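Local structure of 4-hydroxybutyrate CoA-transferase (3D3U) at residues L197-N202 with V390-V395; S205-G210 with R226-H231; S309-L314 with D340-A345; G351-A356 with N384-V389. The protein probably transfers coenzyme A between an acyl-CoA thioester and a carboxylate such as acetate or 4-hydroxybutyrate. All coordinates share one frame; numbering follows the deposited sequence.

Contact 1 (L197-N202 with V390-V395)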
loop_
_atom_site.group_PDB
_atom_site.type_symbol
_atom_site.label_atom_id
_atom_site.label_comp_id
_atom_site.label_asym_id
_atom_site.label_seq_id
_atom_site.Cartn_x
_atom_site.Cartn_y
_atom_site.Cartn_z
ATOM N N LEU A 197 5.093 12.078 17.146
ATOM C CA LEU A 197 3.878 12.562 17.715
ATOM C C LEU A 197 3.678 14.032 17.460
ATOM O O LEU A 197 2.604 14.413 17.051
ATOM C CB LEU A 197 3.902 12.252 19.208
ATOM C CG LEU A 197 2.777 11.257 19.548
ATOM C CD1 LEU A 197 2.364 10.261 18.385
ATOM C CD2 LEU A 197 3.092 10.502 20.829
ATOM N N ARG A 198 4.677 14.875 17.712
ATOM C CA ARG A 198 4.481 16.301 17.410
ATOM C C ARG A 198 4.159 16.424 15.931
ATOM O O ARG A 198 3.302 17.236 15.576
ATOM C CB ARG A 198 5.660 17.194 17.817
ATOM C CG ARG A 198 5.574 17.665 19.274
ATOM C CD ARG A 198 6.906 17.464 20.044
ATOM N NE ARG A 198 7.926 18.506 19.740
ATOM C CZ ARG A 198 9.272 18.448 19.952
ATOM N NH1 ARG A 198 9.854 17.352 20.476
ATOM N NH2 ARG A 198 10.025 19.504 19.598
ATOM N N ILE A 199 4.781 15.595 15.067
ATOM C CA ILE A 199 4.478 15.681 13.631
ATOM C C ILE A 199 2.979 15.477 13.474
ATOM O O ILE A 199 2.269 16.371 13.005
ATOM C CB ILE A 199 5.389 14.718 12.728
ATOM C CG1 ILE A 199 6.880 14.912 13.024
ATOM C CG2 ILE A 199 5.209 14.939 11.221
ATOM C CD1 ILE A 199 7.719 14.014 12.179
ATOM N N GLY A 200 2.513 14.314 13.925
ATOM C CA GLY A 200 1.103 13.997 14.052
ATOM C C GLY A 200 0.290 15.179 14.492
ATOM O O GLY A 200 -0.700 15.495 13.891
ATOM N N GLN A 201 0.719 15.876 15.520
ATOM C CA GLN A 201 -0.097 16.955 16.010
ATOM C C GLN A 201 -0.216 18.097 15.058
ATOM O O GLN A 201 -1.295 18.665 14.881
ATOM C CB GLN A 201 0.452 17.530 17.261
ATOM C CG GLN A 201 -0.580 18.353 17.954
ATOM C CD GLN A 201 -1.573 17.407 18.676
ATOM O OE1 GLN A 201 -1.285 16.174 18.788
ATOM N NE2 GLN A 201 -2.705 17.959 19.190
ATOM N N ASN A 202 0.885 18.487 14.466
ATOM C CA ASN A 202 0.767 19.548 13.466
ATOM C C ASN A 202 -0.130 19.215 12.260
ATOM O O ASN A 202 -0.667 20.134 11.659
ATOM C CB ASN A 202 2.123 19.952 12.908
ATOM C CG ASN A 202 3.013 20.627 13.921
ATOM O OD1 ASN A 202 3.719 19.992 14.679
ATOM N ND2 ASN A 202 3.052 21.946 13.848
ATOM N N VAL A 390 5.129 19.363 6.880
ATOM C CA VAL A 390 5.016 19.376 8.332
ATOM C C VAL A 390 6.207 18.676 8.901
ATOM O O VAL A 390 6.538 17.596 8.435
ATOM C CB VAL A 390 3.772 18.575 8.756
ATOM C CG1 VAL A 390 3.754 18.384 10.265
ATOM C CG2 VAL A 390 2.490 19.208 8.264
ATOM N N THR A 391 6.795 19.236 9.941
ATOM C CA THR A 391 7.895 18.604 10.680
ATOM C C THR A 391 7.598 18.758 12.141
ATOM O O THR A 391 6.770 19.601 12.546
ATOM C CB THR A 391 9.151 19.397 10.364
ATOM O OG1 THR A 391 9.760 18.837 9.203
ATOM C CG2 THR A 391 10.220 19.258 11.407
ATOM N N GLU A 392 8.273 18.014 12.988
ATOM C CA GLU A 392 8.145 18.387 14.395
ATOM C C GLU A 392 8.204 19.899 14.650
ATOM O O GLU A 392 7.754 20.332 15.666
ATOM C CB GLU A 392 9.159 17.702 15.296
ATOM C CG GLU A 392 10.567 18.192 15.144
ATOM C CD GLU A 392 11.386 17.392 14.110
ATOM O OE1 GLU A 392 12.718 17.365 14.259
ATOM O OE2 GLU A 392 10.701 16.800 13.179
ATOM N N TYR A 393 8.730 20.730 13.758
ATOM C CA TYR A 393 8.836 22.133 14.143
ATOM C C TYR A 393 7.738 22.907 13.533
ATOM O O TYR A 393 7.710 24.136 13.719
ATOM C CB TYR A 393 10.171 22.799 13.778
ATOM C CG TYR A 393 11.259 22.201 14.556
ATOM C CD1 TYR A 393 11.489 22.593 15.891
ATOM C CD2 TYR A 393 12.017 21.169 14.021
ATOM C CE1 TYR A 393 12.488 22.034 16.663
ATOM C CE2 TYR A 393 12.999 20.555 14.800
ATOM C CZ TYR A 393 13.223 21.001 16.118
ATOM O OH TYR A 393 14.251 20.418 16.844
ATOM N N GLY A 394 6.843 22.259 12.804
ATOM C CA GLY A 394 5.651 23.028 12.423
ATOM C C GLY A 394 5.328 22.927 10.984
ATOM O O GLY A 394 5.844 22.012 10.311
ATOM N N VAL A 395 4.494 23.867 10.519
ATOM C CA VAL A 395 3.807 23.762 9.221
ATOM C C VAL A 395 4.408 24.688 8.195
ATOM O O VAL A 395 4.996 25.636 8.564
ATOM C CB VAL A 395 2.345 24.046 9.375
ATOM C CG1 VAL A 395 1.648 23.863 8.061
ATOM C CG2 VAL A 395 1.702 23.039 10.373
#

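Contact 2 (S205-G210 with R226-H231)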
loop_
_atom_site.group_PDB
_atom_site.type_symbol
_atom_site.label_atom_id
_atom_site.label_comp_id
_atom_site.label_asym_id
_atom_site.label_seq_id
_atom_site.Cartn_x
_atom_site.Cartn_y
_atom_site.Cartn_z
ATOM N N SER A 205 -3.965 19.963 12.553
ATOM C CA SER A 205 -4.499 21.330 12.281
ATOM C C SER A 205 -4.890 21.628 10.851
ATOM O O SER A 205 -5.240 22.771 10.556
ATOM C CB SER A 205 -3.502 22.439 12.567
ATOM O OG SER A 205 -2.266 21.914 12.932
ATOM N N LEU A 206 -4.702 20.662 9.963
ATOM C CA LEU A 206 -5.025 20.777 8.547
ATOM C C LEU A 206 -6.223 19.922 8.251
ATOM O O LEU A 206 -6.847 20.003 7.210
ATOM C CB LEU A 206 -3.836 20.255 7.708
ATOM C CG LEU A 206 -2.489 20.961 7.950
ATOM C CD1 LEU A 206 -1.474 20.565 6.911
ATOM C CD2 LEU A 206 -2.642 22.409 7.855
ATOM N N ILE A 207 -6.545 19.078 9.189
ATOM C CA ILE A 207 -7.526 18.070 8.934
ATOM C C ILE A 207 -8.794 18.505 9.642
ATOM O O ILE A 207 -8.731 18.994 10.813
ATOM C CB ILE A 207 -6.995 16.717 9.430
ATOM C CG1 ILE A 207 -5.617 16.444 8.791
ATOM C CG2 ILE A 207 -7.973 15.641 9.077
ATOM C CD1 ILE A 207 -5.202 15.006 8.667
ATOM N N LYS A 208 -9.913 18.372 8.918
ATOM C CA LYS A 208 -11.209 18.858 9.334
ATOM C C LYS A 208 -12.129 17.671 9.777
ATOM O O LYS A 208 -12.097 16.598 9.164
ATOM C CB LYS A 208 -11.823 19.567 8.139
ATOM C CG LYS A 208 -11.619 21.072 8.095
ATOM C CD LYS A 208 -12.529 21.856 7.087
ATOM C CE LYS A 208 -11.740 23.132 6.762
ATOM N NZ LYS A 208 -12.147 24.172 5.679
ATOM N N ASP A 209 -13.001 17.832 10.769
ATOM C CA ASP A 209 -14.055 16.809 10.886
ATOM C C ASP A 209 -14.627 16.596 9.486
ATOM O O ASP A 209 -14.912 17.568 8.806
ATOM C CB ASP A 209 -15.195 17.243 11.801
ATOM C CG ASP A 209 -14.716 17.702 13.118
ATOM O OD1 ASP A 209 -13.523 18.027 13.234
ATOM O OD2 ASP A 209 -15.440 17.843 14.119
ATOM N N GLY A 210 -14.770 15.360 9.048
ATOM C CA GLY A 210 -15.457 15.039 7.802
ATOM C C GLY A 210 -14.619 14.673 6.592
ATOM O O GLY A 210 -15.180 14.536 5.491
ATOM N N ARG A 226 -3.374 9.231 16.212
ATOM C CA ARG A 226 -3.375 9.653 17.629
ATOM C C ARG A 226 -3.825 11.090 17.766
ATOM O O ARG A 226 -4.740 11.367 18.542
ATOM C CB ARG A 226 -2.065 9.420 18.360
ATOM C CG ARG A 226 -1.855 8.007 18.968
ATOM C CD ARG A 226 -3.073 7.362 19.711
ATOM N NE ARG A 226 -2.721 5.959 19.961
ATOM C CZ ARG A 226 -3.457 4.969 20.549
ATOM N NH1 ARG A 226 -4.716 5.125 20.986
ATOM N NH2 ARG A 226 -2.884 3.781 20.693
ATOM N N ALA A 227 -3.257 12.021 16.983
ATOM C CA ALA A 227 -3.676 13.461 17.013
ATOM C C ALA A 227 -5.161 13.660 16.651
ATOM O O ALA A 227 -5.716 14.736 16.820
ATOM C CB ALA A 227 -2.756 14.307 16.075
ATOM N N LEU A 228 -5.840 12.664 16.105
ATOM C CA LEU A 228 -7.195 12.975 15.548
ATOM C C LEU A 228 -8.322 12.427 16.463
ATOM O O LEU A 228 -9.488 12.301 16.033
ATOM C CB LEU A 228 -7.314 12.435 14.093
ATOM C CG LEU A 228 -6.404 13.086 13.037
ATOM C CD1 LEU A 228 -5.903 12.112 12.055
ATOM C CD2 LEU A 228 -7.012 14.271 12.288
ATOM N N GLU A 229 -7.943 12.046 17.684
ATOM C CA GLU A 229 -8.904 11.451 18.574
ATOM C C GLU A 229 -10.027 12.439 18.997
ATOM O O GLU A 229 -11.114 11.993 19.362
ATOM C CB GLU A 229 -8.239 10.698 19.771
ATOM C CG GLU A 229 -7.184 9.648 19.378
ATOM C CD GLU A 229 -6.920 8.613 20.454
ATOM O OE1 GLU A 229 -6.235 7.564 20.179
ATOM O OE2 GLU A 229 -7.450 8.815 21.555
ATOM N N GLY A 230 -9.804 13.755 18.854
ATOM C CA GLY A 230 -10.876 14.749 18.939
ATOM C C GLY A 230 -11.619 15.124 17.658
ATOM O O GLY A 230 -12.334 16.155 17.607
ATOM N N HIS A 231 -11.500 14.302 16.622
ATOM C CA HIS A 231 -12.200 14.535 15.354
ATOM C C HIS A 231 -13.421 13.660 15.247
ATOM O O HIS A 231 -13.577 12.706 15.999
ATOM C CB HIS A 231 -11.243 14.397 14.143
ATOM C CG HIS A 231 -10.271 15.551 14.013
ATOM N ND1 HIS A 231 -10.395 16.527 13.050
ATOM C CD2 HIS A 231 -9.214 15.932 14.790
ATOM C CE1 HIS A 231 -9.466 17.451 13.239
ATOM N NE2 HIS A 231 -8.737 17.115 14.283
#

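Contact 3 (S309-L314 with D340-A345)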
loop_
_atom_site.group_PDB
_atom_site.type_symbol
_atom_site.label_atom_id
_atom_site.label_comp_id
_atom_site.label_asym_id
_atom_site.label_seq_id
_atom_site.Cartn_x
_atom_site.Cartn_y
_atom_site.Cartn_z
ATOM N N SER A 309 -4.372 13.537 1.640
ATOM C CA SER A 309 -3.398 12.420 1.595
ATOM C C SER A 309 -2.245 12.835 2.414
ATOM O O SER A 309 -1.813 13.995 2.295
ATOM C CB SER A 309 -2.898 12.093 0.171
ATOM O OG SER A 309 -2.834 13.294 -0.556
ATOM N N ILE A 310 -1.749 11.916 3.258
ATOM C CA ILE A 310 -0.501 12.188 3.978
ATOM C C ILE A 310 0.637 11.189 3.766
ATOM O O ILE A 310 0.543 10.019 4.258
ATOM C CB ILE A 310 -0.721 12.267 5.430
ATOM C CG1 ILE A 310 -1.959 13.072 5.739
ATOM C CG2 ILE A 310 0.677 12.678 6.127
ATOM C CD1 ILE A 310 -2.437 12.849 7.142
ATOM N N ASN A 311 1.708 11.673 3.127
ATOM C CA ASN A 311 2.816 10.823 2.711
ATOM C C ASN A 311 4.066 11.327 3.319
ATOM O O ASN A 311 4.130 12.439 3.836
ATOM C CB ASN A 311 2.993 10.842 1.212
ATOM C CG ASN A 311 1.683 10.702 0.503
ATOM O OD1 ASN A 311 0.951 9.682 0.689
ATOM N ND2 ASN A 311 1.295 11.791 -0.250
ATOM N N SER A 312 5.091 10.506 3.254
ATOM C CA SER A 312 6.300 10.849 3.937
ATOM C C SER A 312 7.469 10.427 3.073
ATOM O O SER A 312 7.707 9.229 2.831
ATOM C CB SER A 312 6.323 10.257 5.332
ATOM O OG SER A 312 7.594 10.474 5.857
ATOM N N CYS A 313 8.111 11.489 2.570
ATOM C CA CYS A 313 9.286 11.499 1.775
ATOM C C CYS A 313 10.498 11.542 2.610
ATOM O O CYS A 313 10.467 11.810 3.817
ATOM C CB CYS A 313 9.332 12.732 0.912
ATOM S SG CYS A 313 8.174 12.552 -0.433
ATOM N N LEU A 314 11.602 11.296 1.913
ATOM C CA LEU A 314 12.856 11.021 2.563
ATOM C C LEU A 314 13.779 12.272 2.551
ATOM O O LEU A 314 14.644 12.431 3.448
ATOM C CB LEU A 314 13.434 9.616 2.159
ATOM C CG LEU A 314 12.812 8.365 2.992
ATOM C CD1 LEU A 314 13.181 8.253 4.563
ATOM C CD2 LEU A 314 11.200 7.891 2.820
ATOM N N ASP A 340 0.453 9.340 -6.782
ATOM C CA ASP A 340 -0.898 9.117 -7.237
ATOM C C ASP A 340 -1.822 9.943 -6.377
ATOM O O ASP A 340 -2.663 10.721 -6.911
ATOM C CB ASP A 340 -1.244 7.648 -7.079
ATOM C CG ASP A 340 -0.532 6.789 -8.122
ATOM O OD1 ASP A 340 -0.350 5.538 -7.834
ATOM O OD2 ASP A 340 -0.167 7.307 -9.245
ATOM N N PHE A 341 -1.643 9.796 -5.055
ATOM C CA PHE A 341 -2.429 10.515 -4.077
ATOM C C PHE A 341 -2.166 12.023 -3.995
ATOM O O PHE A 341 -3.078 12.771 -3.750
ATOM C CB PHE A 341 -2.279 9.846 -2.734
ATOM C CG PHE A 341 -3.214 8.754 -2.537
ATOM C CD1 PHE A 341 -4.554 9.012 -2.323
ATOM C CD2 PHE A 341 -2.801 7.456 -2.565
ATOM C CE1 PHE A 341 -5.477 8.012 -2.135
ATOM C CE2 PHE A 341 -3.750 6.377 -2.371
ATOM C CZ PHE A 341 -5.047 6.667 -2.134
ATOM N N LEU A 342 -0.941 12.489 -4.236
ATOM C CA LEU A 342 -0.728 13.943 -4.434
ATOM C C LEU A 342 -1.692 14.567 -5.420
ATOM O O LEU A 342 -2.353 15.573 -5.086
ATOM C CB LEU A 342 0.692 14.265 -4.928
ATOM C CG LEU A 342 1.678 14.979 -3.998
ATOM C CD1 LEU A 342 1.988 14.078 -2.708
ATOM C CD2 LEU A 342 2.992 15.413 -4.760
ATOM N N ARG A 343 -1.690 13.965 -6.627
ATOM C CA ARG A 343 -2.402 14.367 -7.837
ATOM C C ARG A 343 -3.940 14.300 -7.601
ATOM O O ARG A 343 -4.718 15.210 -7.940
ATOM C CB ARG A 343 -2.014 13.362 -8.988
ATOM C CG ARG A 343 -0.635 13.476 -9.811
ATOM C CD ARG A 343 -0.622 12.730 -11.262
ATOM N NE ARG A 343 -1.188 13.554 -12.356
ATOM C CZ ARG A 343 -0.681 14.768 -12.715
ATOM N NH1 ARG A 343 -1.208 15.544 -13.696
ATOM N NH2 ARG A 343 0.390 15.234 -12.043
ATOM N N GLY A 344 -4.333 13.163 -7.029
ATOM C CA GLY A 344 -5.677 12.828 -6.823
ATOM C C GLY A 344 -6.185 13.634 -5.689
ATOM O O GLY A 344 -7.358 14.038 -5.741
ATOM N N ALA A 345 -5.364 13.920 -4.663
ATOM C CA ALA A 345 -5.801 14.908 -3.611
ATOM C C ALA A 345 -6.075 16.283 -4.195
ATOM O O ALA A 345 -6.939 17.018 -3.668
ATOM C CB ALA A 345 -4.851 15.043 -2.455
#

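Contact 4 (G351-A356 with N384-V389)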
loop_
_atom_site.group_PDB
_atom_site.type_symbol
_atom_site.label_atom_id
_atom_site.label_comp_id
_atom_site.label_asym_id
_atom_site.label_seq_id
_atom_site.Cartn_x
_atom_site.Cartn_y
_atom_site.Cartn_z
ATOM N N GLY A 351 -9.576 19.321 -1.048
ATOM C CA GLY A 351 -8.566 18.328 -0.710
ATOM C C GLY A 351 -7.270 19.031 -0.549
ATOM O O GLY A 351 -7.131 20.109 -0.984
ATOM N N ILE A 352 -6.314 18.431 0.097
ATOM C CA ILE A 352 -5.015 18.993 0.171
ATOM C C ILE A 352 -4.047 17.835 0.220
ATOM O O ILE A 352 -4.457 16.707 0.258
ATOM C CB ILE A 352 -4.838 19.772 1.448
ATOM C CG1 ILE A 352 -5.277 18.947 2.673
ATOM C CG2 ILE A 352 -5.297 21.247 1.309
ATOM C CD1 ILE A 352 -4.589 19.439 3.970
ATOM N N SER A 353 -2.752 18.078 0.207
ATOM C CA SER A 353 -1.870 16.973 0.359
ATOM C C SER A 353 -0.768 17.470 1.251
ATOM O O SER A 353 -0.264 18.578 1.062
ATOM C CB SER A 353 -1.367 16.512 -0.990
ATOM O OG SER A 353 -0.649 17.577 -1.618
ATOM N N ILE A 354 -0.450 16.670 2.258
ATOM C CA ILE A 354 0.631 16.946 3.215
ATOM C C ILE A 354 1.820 15.954 3.091
ATOM O O ILE A 354 1.567 14.738 3.004
ATOM C CB ILE A 354 0.052 16.840 4.639
ATOM C CG1 ILE A 354 -1.204 17.738 4.812
ATOM C CG2 ILE A 354 1.111 17.175 5.627
ATOM C CD1 ILE A 354 -2.148 17.263 5.961
ATOM N N MET A 355 3.074 16.452 3.067
ATOM C CA MET A 355 4.261 15.629 3.171
ATOM C C MET A 355 4.721 15.854 4.609
ATOM O O MET A 355 5.067 16.935 4.985
ATOM C CB MET A 355 5.330 16.017 2.138
ATOM C CG MET A 355 6.131 14.855 1.507
ATOM S SD MET A 355 6.215 14.730 -0.461
ATOM C CE MET A 355 5.757 12.972 -1.056
ATOM N N ALA A 356 4.661 14.851 5.455
ATOM C CA ALA A 356 5.130 15.038 6.811
ATOM C C ALA A 356 6.374 14.169 6.976
ATOM O O ALA A 356 6.342 12.996 6.534
ATOM C CB ALA A 356 4.032 14.601 7.812
ATOM N N ASN A 384 5.080 22.413 -7.877
ATOM C CA ASN A 384 3.621 22.364 -8.286
ATOM C C ASN A 384 2.944 20.997 -8.079
ATOM O O ASN A 384 2.199 20.487 -8.957
ATOM C CB ASN A 384 3.559 22.623 -9.776
ATOM C CG ASN A 384 4.800 22.102 -10.486
ATOM O OD1 ASN A 384 5.086 20.898 -10.501
ATOM N ND2 ASN A 384 5.573 23.037 -11.036
ATOM N N GLU A 385 3.289 20.421 -6.915
ATOM C CA GLU A 385 2.945 19.099 -6.387
ATOM C C GLU A 385 2.199 19.281 -4.978
ATOM O O GLU A 385 0.957 19.136 -4.923
ATOM C CB GLU A 385 4.221 18.188 -6.353
ATOM C CG GLU A 385 4.357 17.081 -7.408
ATOM C CD GLU A 385 3.693 17.353 -8.779
ATOM O OE1 GLU A 385 3.632 18.548 -9.173
ATOM O OE2 GLU A 385 3.251 16.357 -9.495
ATOM N N VAL A 386 2.897 19.696 -3.906
ATOM C CA VAL A 386 2.423 19.550 -2.512
ATOM C C VAL A 386 1.898 20.853 -1.900
ATOM O O VAL A 386 2.385 21.928 -2.258
ATOM C CB VAL A 386 3.620 19.020 -1.719
ATOM C CG1 VAL A 386 3.249 18.488 -0.361
ATOM C CG2 VAL A 386 4.348 17.929 -2.573
ATOM N N ASP A 387 0.920 20.798 -0.987
ATOM C CA ASP A 387 0.330 22.069 -0.470
ATOM C C ASP A 387 0.831 22.412 0.875
ATOM O O ASP A 387 0.966 23.559 1.193
ATOM C CB ASP A 387 -1.202 22.035 -0.373
ATOM C CG ASP A 387 -1.861 21.384 -1.559
ATOM O OD1 ASP A 387 -1.308 21.573 -2.669
ATOM O OD2 ASP A 387 -2.904 20.649 -1.469
ATOM N N TYR A 388 1.055 21.394 1.675
ATOM C CA TYR A 388 1.696 21.557 2.974
ATOM C C TYR A 388 2.865 20.608 3.262
ATOM O O TYR A 388 2.964 19.538 2.683
ATOM C CB TYR A 388 0.706 21.354 4.099
ATOM C CG TYR A 388 -0.387 22.277 3.998
ATOM C CD1 TYR A 388 -1.589 21.874 3.526
ATOM C CD2 TYR A 388 -0.215 23.571 4.387
ATOM C CE1 TYR A 388 -2.607 22.726 3.427
ATOM C CE2 TYR A 388 -1.249 24.500 4.294
ATOM C CZ TYR A 388 -2.449 24.068 3.803
ATOM O OH TYR A 388 -3.482 24.991 3.689
ATOM N N VAL A 389 3.725 21.027 4.197
ATOM C CA VAL A 389 4.861 20.252 4.651
ATOM C C VAL A 389 4.941 20.460 6.142
ATOM O O VAL A 389 4.874 21.613 6.621
ATOM C CB VAL A 389 6.173 20.776 4.025
ATOM C CG1 VAL A 389 7.303 19.898 4.343
ATOM C CG2 VAL A 389 6.027 20.843 2.572
#

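Contact 1 (L197-N202 with V390-V395)
I199 and N202, one turn apart on helix 194-204, press against V390 and E392 of a tight beta hairpin. Strands 388-391 and 394-397 are joined by a type I turn from T391 to G394. T391 and G394 bond to each other through both backbone groups, so E392 and Y393 form the tip. The inner part of the contact is well packed. I199 puts CG1 against the backbone of E392, with CG1 3.4 Å from E392 N. Its other branch, CG2, lies 3.9 Å from V390 CG1. This fork follows from chi1 of -52°, which sets CG2 anti to the backbone N of I199. V390 CG1 also fits beside the helix backbone, 3.7 Å from I199 O, and reaches N202 CB at 3.5 Å. From the returning strand, V395 CG2 approaches N202 CB at 4.0 Å. A356 of strand 352-356 touches both I199 and V390 and closes the buried side.

The outer side is looser. R198 and E392 meet through their CB atoms, 4.3 Å apart. Their charged ends do not pair: R198 NH2 stays 6.4 Å from E392 OE1. The exposed arginine could still favour the negative charge of the acid at long range. E392 OE1 instead bonds S359 OG, and T391 OG1 bonds F357 O. The polar side chains of T391 and E392 are thus tied to the loop after strand 352-356. Towards the helix the contact has no clear hydrogen bond. It rests on the branches of I199 and V390, on the N202 side chain laid against G394, and on the E392 backbone.

Contact 2 (S205-G210 with R226-H231)
I207 meets L228 and H231 where two helix-to-strand loops of a Rossmann-like alpha/beta layer lie side by side. One loop leads from helix 194-204 to strand 212-215. The other leads from helix 219-226 to strand 235-237 through two overlapping type I turns. The side chains of I207 and L228 cross at about a right angle. The closest pair is I207 CG2 with L228 CD2, at 3.6 Å. I207 holds CG2 anti to its backbone N (chi1 -54°), while its CD1 reaches I310 in the sheet. L228 CD2 has a second neighbour within its own loop. It sits over the centre of the H231 ring, 3.7 Å above the plane. The ring is therefore backed on one face by a methyl group, and it offers an edge to the other loop. K208 C lies at that edge, in the ring plane. The D209 and H231 side chains cross at about a right angle, and the carboxylate plane is turned 63° from the ring. Away from the junction, R226 and E229 clamp the first turn with a salt bridge. At the ring edge, near its plane, H231 CE1 lies 3.0 Å from I207 O.

Contact 3 (S309-L314 with D340-A345)
S309 faces the helix segment 340-345 and fits between F341 and A345, which are one turn apart. Strand 309-311 and this helix run nearly antiparallel, at 152°, with their axes 8.4 Å apart. Both S309 and N311 point their CB atoms at the helix. I310, between them, points to the other side of the sheet.

S309 meets F341 first through carbon: the two CB atoms are 3.7 Å apart. The phenyl ring then leads away from the strand, towards Q214 and I301, so its CB and backbone carbonyl do the touching here. The serine hydroxyl gives a weak hydrogen bond to that carbonyl, from S309 OG to F341 O at 3.2 Å. The same oxygen already accepts the helical bond from A345 N, at 2.7 Å. The serine is thus a second, weaker partner of a carbonyl inside the helix. With chi1 at 34°, OG lies between the backbone N and the carbonyl carbon and is directed at the helix. It also rests beside the methyl of A345, with OG 3.3 Å from A345 CB. Two residues further along the strand, the side chains of N311 and L342 cross obliquely. L342 brings its CD1 methyl up to the amide end of N311. All five touching residues are buried.

Helix 338-345 lies over strand 307-311, which has strands 212-215 and 352-356 as its neighbours. Q214 and S353 of these strands flank S309. The chain then returns from the helix into strand 352-356, parallel to the first, as in a beta-alpha-beta crossover.

Contact 4 (G351-A356 with N384-V389)
I354 pairs with Y388 and M355 with V389 in a short parallel match of strands 352-356 and 388-391. M355 N bonds to Y388 O at 3.1 Å, with an angle of 167° at the hydrogen. Y388 N bonds back to S353 O at 3.2 Å. S353 O accepts a second bond, from D387 N, also at 3.2 Å. One carbonyl thus grips two successive amides where the second strand begins. Before that point residues 384-387 are not in strand, and the touching parts diverge by 65° end to end. The CA-H groups of I354 and V389 add contacts to the carbonyls of Y388 and M355.

Side chains alternate across the sheet. On one face I354 CG1 lies 4.2 Å from Y388 CB. The Y388 ring turns an edge to I352, whose CG2 comes near the ring plane at 3.7 Å from CE1. L206 also packs on I354 and Y388. The other face carries M355 and V389. There V386 swings CG1 anti to its backbone N (chi1 -166°) and sets it 4.1 Å from M355 CB.

The D387 carboxylate is shared. Its OD2 takes a weak bond from S353 N at 3.1 Å, and OD1 forms a salt bridge with K346 NZ. The lysine probably helps to keep this buried acid charged.

Parallel pairing with largely apolar side chains on both faces fits the central sheet of a Rossmann-like alpha/beta domain. Here it belongs to the C-terminal half of the CoA-transferase.

Overall arrangement
Contacts 1, 3 and 4 all reach the same mixed sheet. Contacts 3 and 4 are closest, with centres about 7 Å apart. They share the sheet through S309 O to I354 N and N311 O to A356 N, both probable hydrogen bonds of 3.0 Å. Contact 1 continues contact 4 along strand 388-391, where V390 N lies 3.1 Å from M355 O. The helix of contact 3 and the helix of contact 1 pack on opposite faces of the sheet. Contact 2 lies on the contact 1 side, where L206 CD1 meets I354 CD1 at 3.5 Å. A227 of contact 2 touches G200 of contact 1. None of the four contacts can be tied to a catalytic site on the evidence here.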